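Local coordinates for Ice-binding protein (Colwellia, PDB 3WP9) that binds to the surface of ice crystals and inhibits their growth and recrystallization, an activity that may protect membranes from freezing injury, at residues Ile16-Lys19 with Ser20-Asp24; Ile189-Asn192 with Thr193-Val197; Leu201-Gln204 with Thr205-Leu209. All blocks are in the same frame, centred on the assembly; numbering follows the deposited sequence.

Overall arrangement
Three corners of a right-handed beta-helix are described. Nearest the N terminus, contact 1 closes the turn between strand 14-18 and strand 22-25. Far along the chain, contact 2 closes a turn between strand 189-191 and strand 196-198, and after strand 200-203 contact 3 turns the same kind of corner as contact 1. The three lie in series, so none nests in or crosses another. Contacts 1 and 3 nevertheless sit side by side, their centres about 5 Å apart, because strand 14-18 pairs with strand 200-203 and strand 22-25 with strand 207-210. Strand 207-210 also pairs with strand 189-191, which links contact 3 to contact 2, while contacts 1 and 2 do not touch.

Contact 1 of 3, residues Ile16-Lys19 with Ser20-Asp24; sequences ILSK and SGITD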
ATOM      1  N   ILE A  16       5.057   4.249  -4.274  1.00 16.14           N
ATOM      2  CA  ILE A  16       5.672   4.126  -2.894  1.00 14.48           C
ATOM      3  C   ILE A  16       5.923   5.549  -2.416  1.00 14.23           C
ATOM      4  O   ILE A  16       6.608   6.293  -3.124  1.00 14.06           O
ATOM      5  CB  ILE A  16       6.991   3.296  -2.890  1.00 13.68           C
ATOM      6  CG1 ILE A  16       6.789   1.914  -3.518  1.00 15.63           C
ATOM      7  CG2 ILE A  16       7.417   3.093  -1.418  1.00 14.39           C
ATOM      8  CD1 ILE A  16       8.052   1.054  -3.731  1.00 15.70           C
ATOM      9  N   LEU A  17       5.455   5.863  -1.211  1.00 13.76           N
ATOM     10  CA  LEU A  17       5.705   7.153  -0.574  1.00 14.60           C
ATOM     11  C   LEU A  17       5.950   6.766   0.858  1.00 14.62           C
ATOM     12  O   LEU A  17       5.206   6.037   1.435  1.00 16.28           O
ATOM     13  CB  LEU A  17       4.462   8.094  -0.652  1.00 14.66           C
ATOM     14  CG  LEU A  17       4.749   9.490  -0.006  1.00 15.94           C
ATOM     15  CD1 LEU A  17       5.847  10.247  -0.743  1.00 16.12           C
ATOM     16  CD2 LEU A  17       3.437  10.247   0.037  1.00 16.42           C
ATOM     17  N   SER A  18       7.032   7.272   1.434  1.00 15.65           N
ATOM     18  CA  SER A  18       7.291   7.089   2.872  1.00 14.42           C
ATOM     19  C   SER A  18       7.854   8.363   3.503  1.00 15.48           C
ATOM     20  O   SER A  18       8.281   9.308   2.761  1.00 17.15           O
ATOM     21  CB  SER A  18       8.318   5.950   3.077  1.00 15.37           C
ATOM     22  OG  SER A  18       9.595   6.396   2.667  1.00 18.65           O
ATOM     23  N   LYS A  19       8.004   8.311   4.814  1.00 17.22           N
ATOM     24  CA  LYS A  19       8.576   9.489   5.521  1.00 17.54           C
ATOM     25  C   LYS A  19      10.002   9.313   5.923  1.00 18.18           C
ATOM     26  O   LYS A  19      10.734  10.314   6.166  1.00 19.15           O
ATOM     27  CB  LYS A  19       7.766   9.765   6.756  1.00 17.32           C
ATOM     28  CG  LYS A  19       6.350  10.195   6.350  1.00 19.09           C
ATOM     29  CD  LYS A  19       5.478  10.690   7.463  1.00 22.51           C
ATOM     30  CE  LYS A  19       6.112  11.863   8.190  1.00 25.42           C
ATOM     31  NZ  LYS A  19       5.099  12.283   9.216  1.00 28.06           N
ATOM     32  N   SER A  20      10.437   8.055   6.033  1.00 16.11           N
ATOM     33  CA  SER A  20      11.730   7.833   6.617  1.00 19.79           C
ATOM     34  C   SER A  20      12.643   6.891   5.826  1.00 20.92           C
ATOM     35  O   SER A  20      13.588   6.343   6.410  1.00 25.86           O
ATOM     36  CB  SER A  20      11.608   7.448   8.087  1.00 22.86           C
ATOM     37  OG  SER A  20      11.290   6.104   8.143  1.00 30.71           O
ATOM     38  N   GLY A  21      12.400   6.767   4.522  1.00 18.90           N
ATOM     39  CA  GLY A  21      13.299   6.101   3.662  1.00 16.43           C
ATOM     40  C   GLY A  21      12.633   4.935   2.965  1.00 15.46           C
ATOM     41  O   GLY A  21      11.531   4.483   3.393  1.00 14.80           O
ATOM     42  N   ILE A  22      13.300   4.477   1.944  1.00 15.73           N
ATOM     43  CA  ILE A  22      12.860   3.281   1.198  1.00 14.69           C
ATOM     44  C   ILE A  22      14.093   2.397   1.025  1.00 15.48           C
ATOM     45  O   ILE A  22      15.132   2.848   0.492  1.00 16.34           O
ATOM     46  CB  ILE A  22      12.287   3.626  -0.190  1.00 15.89           C
ATOM     47  CG1 ILE A  22      11.066   4.560  -0.136  1.00 15.21           C
ATOM     48  CG2 ILE A  22      12.008   2.347  -0.923  1.00 13.73           C
ATOM     49  CD1 ILE A  22      10.598   4.926  -1.544  1.00 18.41           C
ATOM     50  N   THR A  23      14.018   1.131   1.506  1.00 13.79           N
ATOM     51  CA  THR A  23      15.177   0.230   1.381  1.00 14.58           C
ATOM     52  C   THR A  23      14.872  -0.847   0.334  1.00 15.55           C
ATOM     53  O   THR A  23      13.690  -1.162   0.059  1.00 15.24           O
ATOM     54  CB  THR A  23      15.615  -0.470   2.684  1.00 14.39           C
ATOM     55  OG1 THR A  23      14.611  -1.352   3.111  1.00 14.23           O
ATOM     56  CG2 THR A  23      15.822   0.497   3.820  1.00 15.72           C
ATOM     57  N   ASP A  24      15.906  -1.439  -0.217  1.00 14.44           N
ATOM     58  CA  ASP A  24      15.709  -2.426  -1.213  1.00 13.77           C
ATOM     59  C   ASP A  24      16.819  -3.462  -1.316  1.00 14.59           C
ATOM     60  O   ASP A  24      18.021  -3.117  -1.364  1.00 15.33           O
ATOM     61  CB  ASP A  24      15.623  -1.691  -2.550  1.00 17.16           C
ATOM     62  CG  ASP A  24      15.447  -2.660  -3.760  1.00 16.97           C
ATOM     63  OD1 ASP A  24      14.418  -3.345  -3.849  1.00 19.91           O
ATOM     64  OD2 ASP A  24      16.329  -2.707  -4.652  1.00 22.59           O
TER
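With OG set between its own backbone N and carbonyl carbon (chi1 72°), Ser18 turns its hydroxyl to Gly21, while Ile22, its CG1 beside the backbone N, extends CD1 to Ile16. Ser18 OG donates to Gly21 O at 2.8 Å. The hydroxyl lies well above the carbonyl plane, 67° out of it, and meets the C=O from the side at 106°. Beyond this bond the corner is closed by hydrocarbon: Ile22 CD1 rests on Ile16 CG2 at 3.7 Å, the two branched chains crossing obliquely. Ile22 CG1 also lies 3.7 Å from Ser18 OG. Gly21 suits its place because its backbone, with a positive phi, would press a side chain against the carbonyl O of Ser20. Ser18 OG is also hydrogen-bonded to Thr36 OG1, in the neighbouring coil. Were Ser18 an alanine, Gly21 O would probably lose this donor and Thr36 OG1 its hydroxyl partner, and with them would go this link from the turn to strand 33-36. Serine is thus small enough for the inside of the corner between strands 14-18 and 22-25, yet polar enough to give the Gly21 carbonyl a hydrogen bond from above its plane, beside the isoleucine pair.

Contact 2 of 3, residues Ile189-Asn192 with Thr193-Val197; sequences ISVN and TGTTV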
ATOM      1  N   ILE A 189       6.175  -0.537   6.135  1.00 11.63           N
ATOM      2  CA  ILE A 189       5.629  -1.570   5.237  1.00 10.38           C
ATOM      3  C   ILE A 189       6.807  -2.387   4.778  1.00 10.13           C
ATOM      4  O   ILE A 189       7.731  -1.818   4.178  1.00 11.98           O
ATOM      5  CB  ILE A 189       4.834  -0.978   4.014  1.00 11.08           C
ATOM      6  CG1 ILE A 189       3.645  -0.134   4.489  1.00 11.82           C
ATOM      7  CG2 ILE A 189       4.399  -2.119   3.040  1.00 10.50           C
ATOM      8  CD1 ILE A 189       3.097   0.767   3.348  1.00 12.73           C
ATOM      9  N   SER A 190       6.780  -3.723   5.053  1.00 10.79           N
ATOM     10  CA  SER A 190       7.869  -4.580   4.688  1.00 11.03           C
ATOM     11  C   SER A 190       7.298  -5.575   3.669  1.00 10.40           C
ATOM     12  O   SER A 190       6.278  -6.204   3.977  1.00 12.33           O
ATOM     13  CB  SER A 190       8.356  -5.343   5.984  1.00 13.13           C
ATOM     14  OG  SER A 190       9.191  -6.414   5.647  1.00 15.47           O
ATOM     15  N   VAL A 191       8.047  -5.744   2.561  1.00 10.57           N
ATOM     16  CA  VAL A 191       7.577  -6.674   1.508  1.00 11.31           C
ATOM     17  C   VAL A 191       8.768  -7.664   1.313  1.00 10.18           C
ATOM     18  O   VAL A 191       9.861  -7.231   1.038  1.00 13.40           O
ATOM     19  CB  VAL A 191       7.260  -5.916   0.231  1.00 10.64           C
ATOM     20  CG1 VAL A 191       6.517  -6.872  -0.701  1.00 12.88           C
ATOM     21  CG2 VAL A 191       6.351  -4.748   0.520  1.00 11.98           C
ATOM     22  N   ASN A 192       8.551  -8.943   1.544  1.00 12.96           N
ATOM     23  CA  ASN A 192       9.620  -9.934   1.473  1.00 12.19           C
ATOM     24  C   ASN A 192       9.830 -10.511   0.064  1.00 11.72           C
ATOM     25  O   ASN A 192       9.029 -10.211  -0.925  1.00 10.55           O
ATOM     26  CB  ASN A 192       9.451 -10.948   2.593  1.00 14.01           C
ATOM     27  CG  ASN A 192      10.075 -10.450   3.906  1.00 19.78           C
ATOM     28  OD1 ASN A 192      10.646  -9.363   3.976  1.00 19.53           O
ATOM     29  ND2 ASN A 192      10.014 -11.321   4.932  1.00 21.78           N
ATOM     30  N   THR A 193      10.845 -11.325  -0.066  1.00 11.95           N
ATOM     31  CA  THR A 193      11.425 -11.691  -1.375  1.00 12.15           C
ATOM     32  C   THR A 193      10.387 -12.184  -2.391  1.00 10.06           C
ATOM     33  O   THR A 193       9.610 -13.126  -2.096  1.00 11.48           O
ATOM     34  CB  THR A 193      12.366 -12.878  -1.117  1.00 12.99           C
ATOM     35  OG1 THR A 193      13.337 -12.486  -0.124  1.00 15.11           O
ATOM     36  CG2 THR A 193      13.065 -13.338  -2.398  1.00 14.20           C
ATOM     37  N   GLY A 194      10.416 -11.530  -3.562  1.00 10.93           N
ATOM     38  CA  GLY A 194       9.654 -12.056  -4.694  1.00 12.07           C
ATOM     39  C   GLY A 194       8.202 -11.698  -4.777  1.00 15.81           C
ATOM     40  O   GLY A 194       7.522 -11.968  -5.826  1.00 16.85           O
ATOM     41  N   THR A 195       7.660 -11.050  -3.751  1.00 12.25           N
ATOM     42  CA  THR A 195       6.246 -10.731  -3.741  1.00 10.66           C
ATOM     43  C   THR A 195       5.876  -9.631  -4.753  1.00 10.98           C
ATOM     44  O   THR A 195       6.661  -8.744  -5.076  1.00 12.98           O
ATOM     45  CB  THR A 195       5.872 -10.340  -2.285  1.00 10.02           C
ATOM     46  OG1 THR A 195       5.917 -11.553  -1.538  1.00 10.28           O
ATOM     47  CG2 THR A 195       4.495  -9.649  -2.102  1.00  9.95           C
ATOM     48  N   THR A 196       4.624  -9.740  -5.227  1.00 12.22           N
ATOM     49  CA  THR A 196       4.112  -8.709  -6.110  1.00 13.47           C
ATOM     50  C   THR A 196       3.015  -7.916  -5.386  1.00 12.98           C
ATOM     51  O   THR A 196       2.188  -8.498  -4.619  1.00 13.15           O
ATOM     52  CB  THR A 196       3.382  -9.410  -7.258  1.00 14.14           C
ATOM     53  OG1 THR A 196       4.361 -10.121  -8.010  1.00 20.32           O
ATOM     54  CG2 THR A 196       2.669  -8.354  -8.190  1.00 18.09           C
ATOM     55  N   VAL A 197       3.079  -6.597  -5.564  1.00 13.16           N
ATOM     56  CA  VAL A 197       2.026  -5.796  -5.021  1.00 13.39           C
ATOM     57  C   VAL A 197       1.397  -4.986  -6.208  1.00 14.07           C
ATOM     58  O   VAL A 197       2.110  -4.331  -6.934  1.00 14.54           O
ATOM     59  CB  VAL A 197       2.571  -4.779  -3.995  1.00 14.79           C
ATOM     60  CG1 VAL A 197       1.441  -3.798  -3.612  1.00 17.29           C
ATOM     61  CG2 VAL A 197       3.161  -5.560  -2.808  1.00 16.60           C
TER
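This is a local turn contact, a type II beta turn from Asn192 to Thr195, at a corner of the beta-helix where the chain leaves strand 189-191 and heads for strand 196-198. Its closing bond runs from Thr195 N to Asn192 O, long at 3.3 Å but nearly straight, with an N-H...O angle of 165°, and the donor lies in the carbonyl plane. Gly194 takes the third position of the turn, where phi is positive (84°), a conformation that glycine adopts more easily than residues with a side chain. Inside the corner, Val191 CG1 meets Thr195 CG2 at 3.7 Å. The Thr195 methyl stands opposite its backbone N across the first torsion (chi1 of OG1 -71°), which turns it to the valine while OG1 goes to Gly174 O and Ala177 N in the preceding coil. Farther in, Val191 CG1 lies 4.2 Å from Val197 CG2, a looser touch between the two strands. Asn212 ND2 of the following coil donates to both Asn192 O and Thr195 O. Thr193, which probably binds ice as in relatives, begins a probable T-A/G-X-T/N ice-binding motif; its CB bond points away from 189-192, and OG1 is hydrogen-bonded to Gln210 OE1. The chemistry is divided accordingly: threonine suits position 195 because one branch completes the apolar interior and the other hydrogen-bonds to backbone groups of the coil before, while Asn192 O is gripped by two donors, consistent with a well-defined turn around Thr193.

Contact 3 of 3, residues Leu201-Gln204 with Thr205-Leu209; sequences LLAQ and TAVTL
From Leu201 to Leu209 the chain rounds a corner of the beta-helix, so that the axes of the short strand segments 201-203 and 207-209 run at 138° to each other. No hydrogen bond joins the two halves across this corner, and side chains fill the angle between them. Closest to the bend, the methyl of Ala203 meets Val207 CG2 at 3.7 Å and lies equally far from Ala206 O; alanine suits this place, since the strands have barely parted and a single carbon already reaches across. One step farther out the gap is wider and a longer residue spans it. Leu201 CD1 touches two partners, 4.2 Å from Val207 CG1 and 4.1 Å from Leu209 CD2, the leucine crossing the valine at about a right angle. Val207 reaches both Leu201 and Ala203 by its two branches: CG1 stands opposite the backbone N (chi1 177°) and goes to the leucine, while CG2 turns to the alanine. Thr205, Ala206, Val207 and Thr208 probably form a T-A/G-X-T/N ice-binding motif, as in relatives, and its Val207 faces inward to the core. Around this corner, Ile16 of strand 14-18 packs on Val207 and Leu209, and Ile189 of strand 189-191 packs on Leu201 and Ala203. On the other face of strand 200-203, Leu202, and Gln204 just past the strand, rest on Met81 of helix 71-89, which lies along this side of the beta-helix.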
ATOM      1  N   LEU A 201       2.003   1.757  -1.724  1.00 15.24           N
ATOM      2  CA  LEU A 201       2.589   1.565  -0.392  1.00 13.80           C
ATOM      3  C   LEU A 201       2.905   2.911   0.185  1.00 12.22           C
ATOM      4  O   LEU A 201       3.860   3.574  -0.271  1.00 14.28           O
ATOM      5  CB  LEU A 201       3.880   0.731  -0.540  1.00 12.60           C
ATOM      6  CG  LEU A 201       3.668  -0.672  -1.183  1.00 12.77           C
ATOM      7  CD1 LEU A 201       5.033  -1.390  -1.226  1.00 14.71           C
ATOM      8  CD2 LEU A 201       2.622  -1.541  -0.464  1.00 13.52           C
ATOM      9  N   LEU A 202       2.011   3.338   1.084  1.00 13.01           N
ATOM     10  CA  LEU A 202       2.005   4.693   1.661  1.00 13.71           C
ATOM     11  C   LEU A 202       2.269   4.577   3.149  1.00 14.24           C
ATOM     12  O   LEU A 202       1.381   4.383   3.960  1.00 15.52           O
ATOM     13  CB  LEU A 202       0.635   5.405   1.349  1.00 15.18           C
ATOM     14  CG  LEU A 202       0.243   5.359  -0.142  1.00 15.24           C
ATOM     15  CD1 LEU A 202      -1.164   5.954  -0.376  1.00 15.83           C
ATOM     16  CD2 LEU A 202       1.270   5.901  -1.112  1.00 14.91           C
ATOM     17  N   ALA A 203       3.551   4.707   3.514  1.00 14.29           N
ATOM     18  CA  ALA A 203       3.958   4.494   4.926  1.00 12.64           C
ATOM     19  C   ALA A 203       4.358   5.747   5.645  1.00 12.90           C
ATOM     20  O   ALA A 203       5.069   6.584   5.078  1.00 13.60           O
ATOM     21  CB  ALA A 203       5.179   3.581   4.871  1.00 13.03           C
ATOM     22  N   GLN A 204       3.928   5.862   6.863  1.00 13.61           N
ATOM     23  CA  GLN A 204       4.362   6.997   7.643  1.00 16.19           C
ATOM     24  C   GLN A 204       5.727   6.840   8.294  1.00 16.71           C
ATOM     25  O   GLN A 204       6.196   7.808   8.929  1.00 17.58           O
ATOM     26  CB  GLN A 204       3.285   7.390   8.638  1.00 15.31           C
ATOM     27  CG  GLN A 204       2.134   8.008   7.819  1.00 16.67           C
ATOM     28  CD  GLN A 204       0.966   8.411   8.633  1.00 20.83           C
ATOM     29  OE1 GLN A 204       1.137   8.999   9.711  1.00 22.01           O
ATOM     30  NE2 GLN A 204      -0.260   8.079   8.160  1.00 21.17           N
ATOM     31  N   THR A 205       6.324   5.638   8.246  1.00 16.43           N
ATOM     32  CA  THR A 205       7.753   5.521   8.495  1.00 15.44           C
ATOM     33  C   THR A 205       8.430   5.063   7.188  1.00 14.11           C
ATOM     34  O   THR A 205       8.576   5.906   6.227  1.00 13.98           O
ATOM     35  CB  THR A 205       8.141   4.718   9.777  1.00 16.42           C
ATOM     36  OG1 THR A 205       7.756   3.324   9.663  1.00 16.68           O
ATOM     37  CG2 THR A 205       7.506   5.316  11.079  1.00 17.40           C
ATOM     38  N   ALA A 206       8.988   3.868   7.138  1.00 12.35           N
ATOM     39  CA  ALA A 206       9.763   3.415   6.005  1.00 11.24           C
ATOM     40  C   ALA A 206       9.020   2.314   5.214  1.00 11.35           C
ATOM     41  O   ALA A 206       8.162   1.656   5.736  1.00 12.27           O
ATOM     42  CB  ALA A 206      11.117   2.827   6.499  1.00 12.64           C
ATOM     43  N   VAL A 207       9.470   2.165   3.976  1.00 11.67           N
ATOM     44  CA  VAL A 207       9.135   0.995   3.157  1.00 11.67           C
ATOM     45  C   VAL A 207      10.376   0.127   2.891  1.00 11.31           C
ATOM     46  O   VAL A 207      11.378   0.674   2.442  1.00 12.08           O
ATOM     47  CB  VAL A 207       8.453   1.455   1.821  1.00 12.72           C
ATOM     48  CG1 VAL A 207       8.195   0.232   0.968  1.00 11.78           C
ATOM     49  CG2 VAL A 207       7.194   2.282   2.105  1.00 13.20           C
ATOM     50  N   THR A 208      10.284  -1.192   3.096  1.00 11.62           N
ATOM     51  CA  THR A 208      11.433  -2.089   2.782  1.00 12.12           C
ATOM     52  C   THR A 208      11.001  -3.089   1.704  1.00 12.22           C
ATOM     53  O   THR A 208       9.960  -3.680   1.847  1.00 13.29           O
ATOM     54  CB  THR A 208      11.997  -2.767   4.096  1.00 16.82           C
ATOM     55  OG1 THR A 208      11.058  -3.766   4.575  1.00 19.66           O
ATOM     56  CG2 THR A 208      12.214  -1.686   5.254  1.00 19.41           C
ATOM     57  N   LEU A 209      11.775  -3.208   0.622  1.00 11.79           N
ATOM     58  CA  LEU A 209      11.433  -4.135  -0.451  1.00 12.18           C
ATOM     59  C   LEU A 209      12.538  -5.167  -0.550  1.00 13.26           C
ATOM     60  O   LEU A 209      13.736  -4.862  -0.262  1.00 13.93           O
ATOM     61  CB  LEU A 209      11.392  -3.417  -1.820  1.00 12.67           C
ATOM     62  CG  LEU A 209      10.411  -2.215  -1.878  1.00 13.79           C
ATOM     63  CD1 LEU A 209      10.590  -1.611  -3.327  1.00 15.40           C
ATOM     64  CD2 LEU A 209       8.967  -2.648  -1.531  1.00 13.79           C
TER